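Local coordinates for protein glycoside Hydrolase (Bacteroides uniformis, PDB 5TA0) that probably hydrolyses agarose-derived galactans for a human gut symbiont, and here holds neoagarooctaose in its cleft as a glutamate-to-glutamine variant, at residues 324-329 / 367-372; 552-557 / 610-615. One frame throughout, in Å; residues are numbered along the deposited sequence. Where two conformers were deposited one is given.

The two interactions lie in separate parts of one chain, with centres 38 Å apart and nearest atoms about 27 Å apart, and share no sheet. Interaction 1 comes first along the sequence. It joins strands 321-326 and 364-369, neighbours in the parallel barrel sheet, which are connected through helix 340-358, and it borders the bound oligosaccharide. Interaction 2 follows, far from the centre of the chain, in the C-terminal beta-rich region, where 552-557 and 610-615 each link a strand of the five-stranded sheet to one of the four-stranded antiparallel sheet. The first contact thus shapes the glycan-binding cleft, whereas the second ties together two surface loops of the C-terminal beta-rich part of the chain.

Interaction 1 of 2, residues 324-329 / 367-372; sequences SQYSAQ and AMPFAM. With GAL (beta-D-galactopyranose), chain C; AAL (3,6-anhydro-alpha-L-galactopyranose), chain B; GAL (beta-D-galactopyranose), chain D; AAL (3,6-anhydro-alpha-L-galactopyranose), chain E.
The Tyr326 ring takes Pro369 on one face, CA lying over the face, 4.0 Å from the ring centroid, in a CH-pi contact, while Ala367 C and Met368 N lie at its edge in the ring plane. Set between the backbone N and the carbonyl carbon (chi1 74°), CG of Tyr326 sends the ring across residues 367-369. Its hydroxyl gives a 2.7 Å bond from Tyr326 OH to water 2, which in turn donates to Ala367 O. Phe370 carries the carboxamide of Gln325 stacked on one face, the two planes 23° apart, with O6 of the chain D galactose near its edge; Gln325 CG comes 3.8 Å from Phe370 CD1. The backbones are joined by a nearly straight bond in the carbonyl plane, Phe370 N to Tyr326 O (2.9 Å, 171°), and by a weak one from Tyr326 N to Met368 O.

Further along, the extended Gln329 side chain grips the chain C galactose twice: OE1 accepts from the sugar O4 at 2.8 Å and NE2 donates to its O3 at 2.9 Å. Phe370 CZ and Met372 SD border the chain E anhydrogalactose. These are adjacent parallel strands of a beta-alpha-beta unit in the alpha/beta barrel, their ends opening into the glycan-binding cleft.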
ATOM      1  N   SER A 324       3.960  -3.659   0.567  1.00  6.47           N
ATOM      2  CA  SER A 324       5.216  -3.727  -0.153  1.00  6.62           C
ATOM      3  C   SER A 324       5.085  -4.011  -1.655  1.00  6.46           C
ATOM      4  O   SER A 324       6.069  -3.914  -2.373  1.00  6.81           O
ATOM      5  CB  SER A 324       6.168  -4.724   0.473  1.00  6.53           C
ATOM      6  OG  SER A 324       5.596  -5.997   0.626  1.00  7.12           O
ATOM      7  N   GLN A 325       3.878  -4.370  -2.081  1.00  6.71           N
ATOM      8  CA  GLN A 325       3.494  -4.453  -3.510  1.00  7.10           C
ATOM      9  C   GLN A 325       2.033  -4.067  -3.637  1.00  7.11           C
ATOM     10  O   GLN A 325       1.204  -4.636  -2.926  1.00  7.45           O
ATOM     11  CB  GLN A 325       3.625  -5.865  -4.077  1.00  7.75           C
ATOM     12  CG  GLN A 325       5.046  -6.418  -4.171  1.00  8.48           C
ATOM     13  CD  GLN A 325       5.094  -7.856  -4.662  1.00  9.92           C
ATOM     14  OE1 GLN A 325       4.171  -8.344  -5.380  1.00 13.07           O
ATOM     15  NE2 GLN A 325       6.156  -8.543  -4.319  1.00 10.59           N
ATOM     16  N   TYR A 326       1.718  -3.151  -4.540  1.00  7.00           N
ATOM     17  CA  TYR A 326       0.319  -2.850  -4.843  1.00  7.28           C
ATOM     18  C   TYR A 326       0.180  -2.330  -6.253  1.00  7.85           C
ATOM     19  O   TYR A 326       1.139  -1.846  -6.839  1.00  7.94           O
ATOM     20  CB  TYR A 326      -0.274  -1.858  -3.852  1.00  7.10           C
ATOM     21  CG  TYR A 326       0.134  -0.403  -3.963  1.00  6.90           C
ATOM     22  CD1 TYR A 326      -0.637   0.498  -4.694  1.00  6.83           C
ATOM     23  CD2 TYR A 326       1.233   0.103  -3.262  1.00  7.08           C
ATOM     24  CE1 TYR A 326      -0.325   1.841  -4.761  1.00  6.80           C
ATOM     25  CE2 TYR A 326       1.574   1.461  -3.341  1.00  7.07           C
ATOM     26  CZ  TYR A 326       0.771   2.322  -4.052  1.00  6.83           C
ATOM     27  OH  TYR A 326       1.021   3.682  -4.118  1.00  7.41           O
ATOM     28  N   SER A 327      -1.051  -2.443  -6.732  1.00  8.82           N
ATOM     29  CA  SER A 327      -1.636  -1.797  -7.938  1.00  9.98           C
ATOM     30  C   SER A 327      -2.648  -2.774  -8.531  1.00  9.26           C
ATOM     31  O   SER A 327      -3.648  -3.020  -7.872  1.00 10.10           O
ATOM     32  CB  SER A 327      -0.653  -1.173  -8.942  1.00 11.12           C
ATOM     33  OG  SER A 327       0.116  -2.160  -9.574  1.00 12.29           O
ATOM     34  N   ALA A 328      -2.423  -3.248  -9.756  1.00  9.24           N
ATOM     35  CA  ALA A 328      -3.349  -4.202 -10.396  1.00  9.60           C
ATOM     36  C   ALA A 328      -2.586  -5.443 -10.832  1.00 10.22           C
ATOM     37  O   ALA A 328      -1.394  -5.381 -11.185  1.00 11.80           O
ATOM     38  CB  ALA A 328      -4.016  -3.569 -11.605  1.00  9.88           C
ATOM     39  N   GLN A 329      -3.275  -6.573 -10.798  1.00  9.68           N
ATOM     40  CA  GLN A 329      -2.837  -7.766 -11.499  1.00 10.31           C
ATOM     41  C   GLN A 329      -3.736  -7.861 -12.721  1.00  9.72           C
ATOM     42  O   GLN A 329      -4.951  -7.832 -12.567  1.00 10.77           O
ATOM     43  CB  GLN A 329      -2.967  -8.992 -10.605  1.00 11.55           C
ATOM     44  CG  GLN A 329      -2.602 -10.266 -11.333  1.00 13.26           C
ATOM     45  CD  GLN A 329      -2.371 -11.461 -10.454  1.00 14.95           C
ATOM     46  OE1 GLN A 329      -2.635 -11.443  -9.244  1.00 15.69           O
ATOM     47  NE2 GLN A 329      -1.891 -12.554 -11.096  1.00 16.09           N
ATOM     48  N   ALA A 367       4.526   2.313   1.403  1.00  6.76           N
ATOM     49  CA  ALA A 367       3.617   1.750   0.408  1.00  6.88           C
ATOM     50  C   ALA A 367       4.354   1.821  -0.916  1.00  6.55           C
ATOM     51  O   ALA A 367       4.799   2.930  -1.308  1.00  6.83           O
ATOM     52  CB  ALA A 367       2.307   2.513   0.360  1.00  6.97           C
ATOM     53  N   MET A 368       4.523   0.692  -1.607  1.00  6.55           N
ATOM     54  CA  MET A 368       5.390   0.631  -2.785  1.00  6.80           C
ATOM     55  C   MET A 368       4.643   0.090  -3.989  1.00  6.63           C
ATOM     56  O   MET A 368       4.306  -1.104  -4.034  1.00  6.63           O
ATOM     57  CB  MET A 368       6.609  -0.236  -2.488  1.00  6.76           C
ATOM     58  CG  MET A 368       7.698  -0.281  -3.550  1.00  7.12           C
ATOM     59  SD  MET A 368       9.252  -0.938  -2.913  1.00  8.07           S
ATOM     60  CE  MET A 368       9.782   0.455  -1.915  1.00  8.34           C
ATOM     61  N   PRO A 369       4.382   0.957  -4.982  1.00  6.76           N
ATOM     62  CA  PRO A 369       3.765   0.430  -6.208  1.00  7.07           C
ATOM     63  C   PRO A 369       4.627  -0.664  -6.814  1.00  7.55           C
ATOM     64  O   PRO A 369       5.866  -0.551  -6.840  1.00  7.67           O
ATOM     65  CB  PRO A 369       3.732   1.638  -7.122  1.00  7.65           C
ATOM     66  CG  PRO A 369       3.862   2.831  -6.264  1.00  7.53           C
ATOM     67  CD  PRO A 369       4.655   2.404  -5.068  1.00  7.03           C
ATOM     68  N   PHE A 370       4.009  -1.737  -7.298  1.00  7.35           N
ATOM     69  CA  PHE A 370       4.764  -2.814  -7.909  1.00  8.15           C
ATOM     70  C   PHE A 370       5.098  -2.465  -9.350  1.00  8.04           C
ATOM     71  O   PHE A 370       4.369  -2.747 -10.291  1.00  8.53           O
ATOM     72  CB  PHE A 370       4.117  -4.185  -7.787  1.00  8.45           C
ATOM     73  CG  PHE A 370       5.049  -5.272  -8.215  1.00  9.20           C
ATOM     74  CD1 PHE A 370       6.287  -5.426  -7.583  1.00  9.94           C
ATOM     75  CD2 PHE A 370       4.758  -6.079  -9.306  1.00  9.50           C
ATOM     76  CE1 PHE A 370       7.176  -6.400  -7.982  1.00 10.68           C
ATOM     77  CE2 PHE A 370       5.643  -7.073  -9.694  1.00 10.20           C
ATOM     78  CZ  PHE A 370       6.866  -7.221  -9.047  1.00 10.36           C
ATOM     79  N   ALA A 371       6.237  -1.822  -9.474  1.00  8.13           N
ATOM     80  CA  ALA A 371       6.842  -1.480 -10.747  1.00  8.09           C
ATOM     81  C   ALA A 371       8.331  -1.683 -10.553  1.00  7.94           C
ATOM     82  O   ALA A 371       8.916  -1.084  -9.627  1.00  8.01           O
ATOM     83  CB  ALA A 371       6.553  -0.040 -11.093  1.00  8.56           C
ATOM     84  N   MET A 372       8.935  -2.551 -11.359  1.00  7.58           N
ATOM     85  CA  MET A 372      10.381  -2.813 -11.309  1.00  7.78           C
ATOM     86  C   MET A 372      11.054  -1.994 -12.394  1.00  8.00           C
ATOM     87  O   MET A 372      10.381  -1.522 -13.319  1.00  7.92           O
ATOM     88  CB  MET A 372      10.626  -4.296 -11.469  1.00  8.33           C
ATOM     89  CG  MET A 372      10.018  -5.099 -10.316  1.00  8.46           C
ATOM     90  SD  MET A 372      10.520  -6.834 -10.241  1.00  9.16           S
ATOM     91  CE  MET A 372      12.163  -6.617  -9.564  1.00  9.50           C
TER
HETATM   92  C1  GAL C   1      -4.964 -16.826 -10.749  1.00 22.38           C
HETATM   93  C2  GAL C   1      -3.600 -16.211 -10.978  1.00 21.70           C
HETATM   94  C3  GAL C   1      -2.872 -15.958  -9.661  1.00 20.38           C
HETATM   95  C4  GAL C   1      -3.772 -15.215  -8.683  1.00 19.86           C
HETATM   96  C5  GAL C   1      -5.090 -15.964  -8.533  1.00 21.07           C
HETATM   97  C6  GAL C   1      -6.001 -15.305  -7.516  1.00 21.53           C
HETATM   98  O1  GAL C   1      -5.707 -16.953 -11.976  1.00 25.69           O
HETATM   99  O2  GAL C   1      -2.780 -17.074 -11.763  1.00 24.04           O
HETATM  100  O3  GAL C   1      -1.688 -15.231 -10.002  1.00 20.87           O
HETATM  101  O4  GAL C   1      -4.045 -13.885  -9.147  1.00 17.90           O
HETATM  102  O5  GAL C   1      -5.710 -16.016  -9.826  1.00 22.45           O
HETATM  103  O6  GAL C   1      -7.207 -16.059  -7.380  1.00 22.75           O
HETATM  104  C1  AAL B   2      -0.644 -15.283  -9.026  1.00 20.77           C
HETATM  105  C2  AAL B   2       0.681 -15.362  -9.783  1.00 21.83           C
HETATM  106  C3  AAL B   2       1.791 -15.011  -8.825  1.00 21.13           C
HETATM  107  C4  AAL B   2       1.615 -13.622  -8.277  1.00 21.49           C
HETATM  108  C5  AAL B   2       0.467 -13.889  -7.346  1.00 20.39           C
HETATM  109  C6  AAL B   2       0.931 -15.140  -6.639  1.00 19.54           C
HETATM  110  O2  AAL B   2       0.696 -14.450 -10.890  1.00 22.06           O
HETATM  111  O3  AAL B   2       1.673 -15.847  -7.658  1.00 20.95           O
HETATM  112  O4  AAL B   2       2.754 -13.293  -7.515  1.00 23.12           O
HETATM  113  O5  AAL B   2      -0.684 -14.138  -8.156  1.00 18.88           O
HETATM  114  C1  GAL D   3       3.453 -12.150  -8.013  1.00 21.92           C
HETATM  115  C2  GAL D   3       4.649 -12.041  -7.082  1.00 21.69           C
HETATM  116  C3  GAL D   3       5.794 -11.206  -7.629  1.00 21.98           C
HETATM  117  C4  GAL D   3       5.959 -11.330  -9.140  1.00 23.58           C
HETATM  118  C5  GAL D   3       4.650 -11.254  -9.878  1.00 23.51           C
HETATM  119  C6  GAL D   3       4.749 -11.411 -11.407  1.00 24.53           C
HETATM  120  O2  GAL D   3       4.245 -11.442  -5.859  1.00 20.73           O
HETATM  121  O3  GAL D   3       6.943 -11.752  -6.963  1.00 21.27           O
HETATM  122  O4  GAL D   3       6.591 -12.594  -9.410  1.00 24.18           O
HETATM  123  O5  GAL D   3       3.858 -12.329  -9.374  1.00 23.29           O
HETATM  124  O6  GAL D   3       5.509 -10.365 -12.038  1.00 23.51           O
HETATM  125  C1  AAL E   4       7.955 -10.791  -6.660  1.00 20.10           C
HETATM  126  C2  AAL E   4       8.877 -11.369  -5.566  1.00 20.27           C
HETATM  127  C3  AAL E   4      10.307 -10.873  -5.705  1.00 18.78           C
HETATM  128  C4  AAL E   4      10.786 -11.101  -7.120  1.00 19.38           C
HETATM  129  C5  AAL E   4       9.981 -10.062  -7.833  1.00 19.71           C
HETATM  130  C6  AAL E   4      10.118  -8.887  -6.918  1.00 19.87           C
HETATM  131  O2  AAL E   4       8.916 -12.798  -5.632  1.00 20.69           O
HETATM  132  O3  AAL E   4      10.297  -9.444  -5.611  1.00 19.35           O
HETATM  133  O4  AAL E   4      12.185 -10.757  -7.203  1.00 19.76           O
HETATM  134  O5  AAL E   4       8.602 -10.436  -7.885  1.00 19.87           O
HETATM  135  O   HOH W   1       6.299  -3.067  -4.976  1.00  8.40           O
HETATM  136  O   HOH W   2       2.973   4.579  -2.548  1.00  7.67           O
HETATM  137  O   HOH W   3       2.408  -0.912 -11.267  1.00 18.61           O

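Interaction 2 of 2, residues 552-557 / 610-615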
ATOM      1  N   VAL A 552     -13.675   9.296  23.345  1.00 11.17           N
ATOM      2  CA  VAL A 552     -13.612  10.199  22.203  1.00 11.34           C
ATOM      3  C   VAL A 552     -13.466  11.630  22.707  1.00 11.96           C
ATOM      4  O   VAL A 552     -14.221  12.076  23.557  1.00 12.77           O
ATOM      5  CB  VAL A 552     -14.876  10.078  21.336  1.00 11.03           C
ATOM      6  CG1 VAL A 552     -14.923  11.159  20.251  1.00 11.54           C
ATOM      7  CG2 VAL A 552     -14.973   8.674  20.733  1.00 11.26           C
ATOM      8  N   LYS A 553     -12.471  12.326  22.187  0.64 12.14           N
ATOM      9  CA  LYS A 553     -12.199  13.697  22.586  0.64 12.81           C
ATOM     10  C   LYS A 553     -12.882  14.647  21.610  0.64 12.94           C
ATOM     11  O   LYS A 553     -12.645  14.603  20.408  0.64 12.74           O
ATOM     12  CB  LYS A 553     -10.687  13.926  22.655  0.64 13.85           C
ATOM     13  CG  LYS A 553      -9.915  12.884  23.469  0.64 14.69           C
ATOM     14  CD  LYS A 553     -10.404  12.641  24.907  0.64 14.80           C
ATOM     15  CE  LYS A 553     -10.508  13.935  25.724  0.64 15.15           C
ATOM     16  NZ  LYS A 553     -10.668  13.759  27.201  0.64 15.33           N
ATOM     17  N   LYS A 554     -13.811  15.437  22.117  1.00 12.89           N
ATOM     18  CA  LYS A 554     -14.439  16.480  21.321  1.00 13.34           C
ATOM     19  C   LYS A 554     -13.921  17.858  21.689  1.00 13.89           C
ATOM     20  O   LYS A 554     -13.379  18.073  22.781  1.00 15.42           O
ATOM     21  CB  LYS A 554     -15.951  16.442  21.492  1.00 13.86           C
ATOM     22  CG  LYS A 554     -16.619  15.192  20.932  1.00 14.43           C
ATOM     23  CD  LYS A 554     -18.120  15.243  21.140  1.00 14.96           C
ATOM     24  CE  LYS A 554     -18.783  16.285  20.242  1.00 15.16           C
ATOM     25  NZ  LYS A 554     -20.178  16.545  20.680  1.00 15.92           N
ATOM     26  N   THR A 555     -14.069  18.774  20.732  1.00 13.69           N
ATOM     27  CA  THR A 555     -13.788  20.199  20.894  1.00 13.70           C
ATOM     28  C   THR A 555     -15.072  20.943  20.529  1.00 13.58           C
ATOM     29  O   THR A 555     -16.108  20.324  20.284  1.00 13.75           O
ATOM     30  CB  THR A 555     -12.622  20.625  19.994  1.00 13.92           C
ATOM     31  OG1 THR A 555     -12.866  20.251  18.638  1.00 13.92           O
ATOM     32  CG2 THR A 555     -11.318  19.953  20.436  1.00 14.92           C
ATOM     33  N   GLU A 556     -15.044  22.266  20.548  1.00 13.76           N
ATOM     34  CA  GLU A 556     -16.264  23.030  20.278  1.00 14.48           C
ATOM     35  C   GLU A 556     -16.801  22.808  18.864  1.00 13.53           C
ATOM     36  O   GLU A 556     -18.015  22.662  18.670  1.00 13.65           O
ATOM     37  CB  GLU A 556     -16.025  24.522  20.473  1.00 15.98           C
ATOM     38  CG  GLU A 556     -17.318  25.335  20.420  1.00 19.57           C
ATOM     39  CD  GLU A 556     -17.153  26.781  20.852  1.00 23.46           C
ATOM     40  OE1 GLU A 556     -16.019  27.211  21.156  1.00 25.81           O
ATOM     41  OE2 GLU A 556     -18.188  27.501  20.867  1.00 28.67           O
ATOM     42  N   TYR A 557     -15.897  22.796  17.901  1.00 12.90           N
ATOM     43  CA  TYR A 557     -16.225  22.646  16.489  1.00 12.94           C
ATOM     44  C   TYR A 557     -15.543  21.412  15.923  1.00 12.33           C
ATOM     45  O   TYR A 557     -14.326  21.219  16.113  1.00 12.01           O
ATOM     46  CB  TYR A 557     -15.771  23.885  15.719  1.00 14.79           C
ATOM     47  CG  TYR A 557     -16.439  25.153  16.217  1.00 17.60           C
ATOM     48  CD1 TYR A 557     -17.772  25.410  15.919  1.00 19.18           C
ATOM     49  CD2 TYR A 557     -15.760  26.051  17.034  1.00 19.39           C
ATOM     50  CE1 TYR A 557     -18.403  26.555  16.381  1.00 21.38           C
ATOM     51  CE2 TYR A 557     -16.389  27.200  17.510  1.00 21.85           C
ATOM     52  CZ  TYR A 557     -17.709  27.426  17.181  1.00 22.20           C
ATOM     53  OH  TYR A 557     -18.371  28.553  17.623  1.00 26.76           O
ATOM     54  N   VAL A 610     -21.898  11.935  10.424  1.00 12.37           N
ATOM     55  CA  VAL A 610     -22.743  11.995  11.616  1.00 13.23           C
ATOM     56  C   VAL A 610     -22.635  13.383  12.239  1.00 13.81           C
ATOM     57  O   VAL A 610     -21.558  13.948  12.371  1.00 13.14           O
ATOM     58  CB  VAL A 610     -22.423  10.888  12.650  1.00 14.17           C
ATOM     59  CG1 VAL A 610     -20.985  10.924  13.105  1.00 14.16           C
ATOM     60  CG2 VAL A 610     -23.376  10.962  13.837  1.00 14.80           C
ATOM     61  N   ASP A 611     -23.780  13.938  12.594  1.00 14.17           N
ATOM     62  CA  ASP A 611     -23.861  15.233  13.252  1.00 14.50           C
ATOM     63  C   ASP A 611     -22.974  15.205  14.512  1.00 13.42           C
ATOM     64  O   ASP A 611     -23.182  14.395  15.416  1.00 12.81           O
ATOM     65  CB  ASP A 611     -25.351  15.459  13.585  1.00 16.39           C
ATOM     66  CG  ASP A 611     -25.639  16.740  14.327  1.00 20.39           C
ATOM     67  OD1 ASP A 611     -26.858  16.959  14.572  1.00 25.64           O
ATOM     68  OD2 ASP A 611     -24.737  17.507  14.680  1.00 20.48           O
ATOM     69  N   TYR A 612     -22.015  16.125  14.547  1.00 13.30           N
ATOM     70  CA  TYR A 612     -21.061  16.223  15.666  1.00 13.29           C
ATOM     71  C   TYR A 612     -21.738  16.387  17.030  1.00 13.51           C
ATOM     72  O   TYR A 612     -21.274  15.842  18.026  1.00 13.15           O
ATOM     73  CB  TYR A 612     -20.096  17.374  15.406  1.00 13.35           C
ATOM     74  CG  TYR A 612     -18.810  17.384  16.216  1.00 13.36           C
ATOM     75  CD1 TYR A 612     -17.809  16.426  16.006  1.00 13.77           C
ATOM     76  CD2 TYR A 612     -18.582  18.370  17.161  1.00 14.47           C
ATOM     77  CE1 TYR A 612     -16.627  16.470  16.709  1.00 13.67           C
ATOM     78  CE2 TYR A 612     -17.406  18.420  17.872  1.00 14.31           C
ATOM     79  CZ  TYR A 612     -16.441  17.465  17.646  1.00 14.24           C
ATOM     80  OH  TYR A 612     -15.279  17.537  18.362  1.00 14.55           O
ATOM     81  N   SER A 613     -22.876  17.096  17.059  1.00 13.79           N
ATOM     82  CA  SER A 613     -23.619  17.318  18.304  1.00 15.12           C
ATOM     83  C   SER A 613     -24.206  16.068  18.933  1.00 15.47           C
ATOM     84  O   SER A 613     -24.476  16.073  20.126  1.00 15.98           O
ATOM     85  CB  SER A 613     -24.720  18.367  18.099  1.00 15.93           C
ATOM     86  OG  SER A 613     -25.744  17.896  17.230  1.00 17.51           O
ATOM     87  N   ILE A 614     -24.406  15.002  18.151  1.00 15.51           N
ATOM     88  CA  ILE A 614     -24.907  13.716  18.656  1.00 15.96           C
ATOM     89  C   ILE A 614     -23.837  12.949  19.431  1.00 14.56           C
ATOM     90  O   ILE A 614     -24.161  12.087  20.265  1.00 15.10           O
ATOM     91  CB  ILE A 614     -25.409  12.821  17.464  1.00 17.27           C
ATOM     92  CG1 ILE A 614     -26.610  13.500  16.775  1.00 19.01           C
ATOM     93  CG2 ILE A 614     -25.741  11.396  17.895  1.00 18.91           C
ATOM     94  CD1 ILE A 614     -27.136  12.760  15.553  1.00 19.69           C
ATOM     95  N   LEU A 615     -22.577  13.225  19.137  1.00 13.50           N
ATOM     96  CA  LEU A 615     -21.473  12.465  19.736  1.00 13.10           C
ATOM     97  C   LEU A 615     -21.145  12.949  21.142  1.00 13.23           C
ATOM     98  O   LEU A 615     -21.377  14.111  21.500  1.00 12.58           O
ATOM     99  CB  LEU A 615     -20.224  12.560  18.862  1.00 13.87           C
ATOM    100  CG  LEU A 615     -20.382  11.990  17.458  1.00 14.86           C
ATOM    101  CD1 LEU A 615     -19.089  12.242  16.710  1.00 16.01           C
ATOM    102  CD2 LEU A 615     -20.731  10.508  17.451  1.00 15.56           C
TER
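Lys554 lies over the Tyr612 ring where two loops meet, each passing between the two sheets of what is probably a beta-sandwich, the C-terminal porphyranase-type domain. Along 552-557, Val552 packs inward on Met637 and Ile639, and Lys553 O takes a hydrogen bond from Asn641 ND2. Lys554 then reaches across: a bend at its third torsion (chi3 71°) lays CE over one face of Tyr612, 3.7 Å from the ring centroid, and NZ adds a cation-pi contact. The ammonium group also donates to two carbonyls, with NZ 3.0 Å from Tyr612 O and 2.8 Å from Leu615 O, the latter met from above its plane. Replaced by an alanine, Lys554 would probably leave both carbonyls without this donor and the ring face without its aliphatic cover. Next in sequence, Thr555 N points almost straight at the phenol, 2.9 Å from Tyr612 OH (166°), an oxygen also hydrogen-bonded to Asn641 OD1. Thr555 O sits in the ring plane at the edge, 3.3 Å from Tyr612 CE2, and Thr555 OG1 donates to Tyr557 O, closing this loop on itself. Opposite, the 3-10 turn 612-614 is introduced by an Asx turn. Tyr612 O receives Leu615 N and Lys554 NZ from opposite faces, whereas Ser613 N and OG reach Asp611 OD2 from the same face of the carboxylate, OG at 2.8 Å from OD2.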